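Local atomic coordinates of glutamine cyclotransferase (Porphyromonas gingivalis W83, PDB entry 6QQL), a protein that probably cyclises N-terminal glutaminyl residues of peptides to pyroglutamate, as a zinc-binding glutaminyl cyclase. Residues T35-F43 / A55-T63. Sequence-based numbering, arbitrary orientation.
Sequences TFVQRQVNF and ACGDWLVAT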
loop_
_atom_site.group_PDB
_atom_site.type_symbol
_atom_site.label_atom_id
_atom_site.label_comp_id
_atom_site.label_asym_id
_atom_site.label_seq_id
_atom_site.Cartn_x
_atom_site.Cartn_y
_atom_site.Cartn_z
ATOM N N THR A 35 9.474 2.586 -12.452
ATOM C CA THR A 35 8.936 1.898 -13.628
ATOM C C THR A 35 7.707 1.086 -13.270
ATOM O O THR A 35 6.744 1.010 -14.048
ATOM C CB THR A 35 9.972 0.955 -14.229
ATOM O OG1 THR A 35 11.263 1.568 -14.200
ATOM C CG2 THR A 35 9.600 0.610 -15.658
ATOM N N PHE A 36 7.722 0.471 -12.091
ATOM C CA PHE A 36 6.557 -0.272 -11.658
ATOM C C PHE A 36 5.343 0.623 -11.520
ATOM O O PHE A 36 4.229 0.189 -11.831
ATOM C CB PHE A 36 6.856 -0.992 -10.355
ATOM C CG PHE A 36 7.664 -2.237 -10.545
ATOM C CD1 PHE A 36 7.322 -3.139 -11.550
ATOM C CD2 PHE A 36 8.772 -2.499 -9.740
ATOM C CE1 PHE A 36 8.056 -4.282 -11.732
ATOM C CE2 PHE A 36 9.521 -3.648 -9.920
ATOM C CZ PHE A 36 9.164 -4.545 -10.915
ATOM N N VAL A 37 5.528 1.872 -11.086
ATOM C CA VAL A 37 4.374 2.766 -10.995
ATOM C C VAL A 37 3.893 3.161 -12.388
ATOM O O VAL A 37 2.685 3.157 -12.664
ATOM C CB VAL A 37 4.680 3.992 -10.110
ATOM C CG1 VAL A 37 3.402 4.765 -9.804
ATOM C CG2 VAL A 37 5.335 3.571 -8.812
ATOM N N GLN A 38 4.822 3.465 -13.297
ATOM C CA GLN A 38 4.437 3.787 -14.670
ATOM C C GLN A 38 3.648 2.645 -15.319
ATOM O O GLN A 38 2.638 2.881 -16.005
ATOM C CB GLN A 38 5.693 4.112 -15.486
ATOM C CG GLN A 38 5.462 4.769 -16.849
ATOM C CD GLN A 38 4.619 6.029 -16.804
ATOM O OE1 GLN A 38 3.392 5.973 -16.960
ATOM N NE2 GLN A 38 5.278 7.182 -16.631
ATOM N N ARG A 39 4.058 1.397 -15.059
ATOM C CA ARG A 39 3.426 0.257 -15.716
ATOM C C ARG A 39 1.982 0.082 -15.253
ATOM O O ARG A 39 1.099 -0.178 -16.074
ATOM C CB ARG A 39 4.240 -1.017 -15.469
ATOM C CG ARG A 39 5.565 -1.140 -16.246
ATOM C CD ARG A 39 6.065 -2.587 -16.192
ATOM N NE ARG A 39 7.437 -2.799 -15.700
ATOM C CZ ARG A 39 8.490 -3.002 -16.489
ATOM N NH1 ARG A 39 8.323 -2.989 -17.791
ATOM N NH2 ARG A 39 9.704 -3.200 -15.992
ATOM N N GLN A 40 1.715 0.227 -13.947
ATOM C CA GLN A 40 0.332 0.160 -13.463
ATOM C C GLN A 40 -0.530 1.241 -14.105
ATOM O O GLN A 40 -1.679 0.996 -14.493
ATOM C CB GLN A 40 0.276 0.315 -11.945
ATOM C CG GLN A 40 0.990 -0.727 -11.158
ATOM C CD GLN A 40 1.202 -0.270 -9.749
ATOM O OE1 GLN A 40 0.246 -0.133 -8.992
ATOM N NE2 GLN A 40 2.448 0.029 -9.394
ATOM N N VAL A 41 -0.002 2.465 -14.170
ATOM C CA VAL A 41 -0.735 3.574 -14.764
ATOM C C VAL A 41 -1.026 3.299 -16.218
ATOM O O VAL A 41 -2.084 3.682 -16.729
ATOM C CB VAL A 41 0.057 4.875 -14.575
ATOM C CG1 VAL A 41 -0.513 5.989 -15.421
ATOM C CG2 VAL A 41 0.078 5.249 -13.105
ATOM N N ASN A 42 -0.116 2.597 -16.896
ATOM C CA ASN A 42 -0.272 2.379 -18.328
ATOM C C ASN A 42 -1.563 1.635 -18.673
ATOM O O ASN A 42 -2.177 1.911 -19.710
ATOM C CB ASN A 42 0.950 1.635 -18.873
ATOM C CG ASN A 42 2.126 2.558 -19.111
ATOM O OD1 ASN A 42 1.972 3.778 -19.132
ATOM N ND2 ASN A 42 3.306 1.985 -19.301
ATOM N N PHE A 43 -2.018 0.725 -17.814
ATOM C CA PHE A 43 -3.242 0.005 -18.144
ATOM C C PHE A 43 -4.434 0.917 -18.225
ATOM O O PHE A 43 -5.447 0.540 -18.819
ATOM C CB PHE A 43 -3.575 -1.059 -17.106
ATOM C CG PHE A 43 -2.599 -2.174 -17.046
ATOM C CD1 PHE A 43 -1.438 -2.050 -16.317
ATOM C CD2 PHE A 43 -2.861 -3.356 -17.708
ATOM C CE1 PHE A 43 -0.545 -3.078 -16.266
ATOM C CE2 PHE A 43 -1.982 -4.392 -17.658
ATOM C CZ PHE A 43 -0.818 -4.263 -16.941
ATOM N N ALA A 55 -6.732 -6.597 -16.193
ATOM C CA ALA A 55 -5.427 -6.816 -16.812
ATOM C C ALA A 55 -4.295 -6.554 -15.831
ATOM O O ALA A 55 -3.333 -7.330 -15.738
ATOM C CB ALA A 55 -5.287 -5.912 -18.036
ATOM N N CYS A 56 -4.388 -5.441 -15.109
ATOM C CA CYS A 56 -3.354 -5.087 -14.152
ATOM C C CYS A 56 -3.167 -6.198 -13.116
ATOM O O CYS A 56 -2.034 -6.576 -12.787
ATOM C CB CYS A 56 -3.720 -3.757 -13.506
ATOM S SG CYS A 56 -2.366 -3.007 -12.629
ATOM N N GLY A 57 -4.275 -6.718 -12.573
ATOM C CA GLY A 57 -4.187 -7.827 -11.636
ATOM C C GLY A 57 -3.465 -9.037 -12.202
ATOM O O GLY A 57 -2.602 -9.624 -11.541
ATOM N N ASP A 58 -3.804 -9.430 -13.437
ATOM C CA ASP A 58 -3.096 -10.548 -14.055
ATOM C C ASP A 58 -1.605 -10.279 -14.069
ATOM O O ASP A 58 -0.801 -11.095 -13.594
ATOM C CB ASP A 58 -3.582 -10.778 -15.489
ATOM C CG ASP A 58 -4.972 -11.376 -15.563
ATOM O OD1 ASP A 58 -5.489 -11.878 -14.540
ATOM O OD2 ASP A 58 -5.552 -11.322 -16.666
ATOM N N TRP A 59 -1.238 -9.088 -14.536
ATOM C CA TRP A 59 0.156 -8.677 -14.600
ATOM C C TRP A 59 0.775 -8.551 -13.212
ATOM O O TRP A 59 1.937 -8.929 -13.016
ATOM C CB TRP A 59 0.254 -7.353 -15.340
ATOM C CG TRP A 59 1.607 -6.810 -15.291
ATOM C CD1 TRP A 59 2.691 -7.220 -16.026
ATOM C CD2 TRP A 59 2.067 -5.765 -14.442
ATOM N NE1 TRP A 59 3.800 -6.478 -15.686
ATOM C CE2 TRP A 59 3.443 -5.572 -14.721
ATOM C CE3 TRP A 59 1.454 -4.964 -13.478
ATOM C CZ2 TRP A 59 4.205 -4.607 -14.081
ATOM C CZ3 TRP A 59 2.225 -4.008 -12.826
ATOM C CH2 TRP A 59 3.584 -3.837 -13.137
ATOM N N LEU A 60 0.029 -8.004 -12.242
ATOM C CA LEU A 60 0.490 -8.040 -10.859
ATOM C C LEU A 60 0.816 -9.466 -10.444
ATOM O O LEU A 60 1.918 -9.754 -9.960
ATOM C CB LEU A 60 -0.565 -7.454 -9.925
ATOM C CG LEU A 60 -0.736 -5.936 -9.933
ATOM C CD1 LEU A 60 -1.912 -5.520 -9.033
ATOM C CD2 LEU A 60 0.573 -5.211 -9.559
ATOM N N VAL A 61 -0.142 -10.378 -10.631
ATOM C CA VAL A 61 0.079 -11.758 -10.217
ATOM C C VAL A 61 1.267 -12.353 -10.969
ATOM O O VAL A 61 2.251 -12.795 -10.363
ATOM C CB VAL A 61 -1.202 -12.589 -10.411
ATOM C CG1 VAL A 61 -0.937 -14.053 -10.088
ATOM C CG2 VAL A 61 -2.329 -12.059 -9.534
ATOM N N ALA A 62 1.229 -12.298 -12.300
ATOM C CA ALA A 62 2.335 -12.828 -13.085
ATOM C C ALA A 62 3.667 -12.284 -12.586
ATOM O O ALA A 62 4.608 -13.044 -12.320
ATOM C CB ALA A 62 2.133 -12.470 -14.554
ATOM N N THR A 63 3.740 -10.964 -12.398
ATOM C CA THR A 63 5.001 -10.342 -12.016
ATOM C C THR A 63 5.482 -10.874 -10.674
ATOM O O THR A 63 6.667 -11.207 -10.518
ATOM C CB THR A 63 4.837 -8.819 -11.991
ATOM O OG1 THR A 63 4.547 -8.345 -13.314
ATOM C CG2 THR A 63 6.087 -8.146 -11.483
#
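Trp-59 and Phe-43 carry this contact, Phe-43 lying over the backbone at Cys-56 and the indole reaching the side chains of 35-43. Phe-43 lays one ring face on the start of 55-63: Cys-56 CA lies 3.8 Å from the ring centroid and 9° off its normal, a CH-pi contact. Ala-55 CB comes obliquely to within 3.5 Å of Phe-43 CD2, while Cys-56 SG, 4.4 Å from the centroid, makes an oblique sulfur-aromatic contact. Past Cys-56, Phe-43 CZ touches Trp-59 CB, and the two rings meet obliquely, their planes 45° apart.

The indole leaves its helix with CG anti to the backbone N (chi1 173°), which sends the six-membered ring across to 35-43. There Gln-40 CG sits at its edge, Phe-36 CD1 approaches Trp-59 CH2, and the aliphatic part of Arg-39 runs across it, CD 3.5 Å from Trp-59 CZ2. On the indole face opposite Phe-43 lies Thr-63 OG1, hydrogen-bonded to Trp-59 O at 2.7 Å. Gln-40 turns its amide back on its own helix: NE2 donates to Phe-36 O from above the carbonyl plane and also bonds Gly-135 O.

No hydrogen bond joins the segments. The axes of 35-42 and 55-63, parts of helices 30-42 and 51-66, run roughly antiparallel and come within 10.2 Å, packing through an interface centred on Phe-43 and Trp-59. Phe-36, Gln-40 and Leu-60 also touch helix 131-149, placing this pair in the alpha/beta fold of the M28-family zinc enzymes.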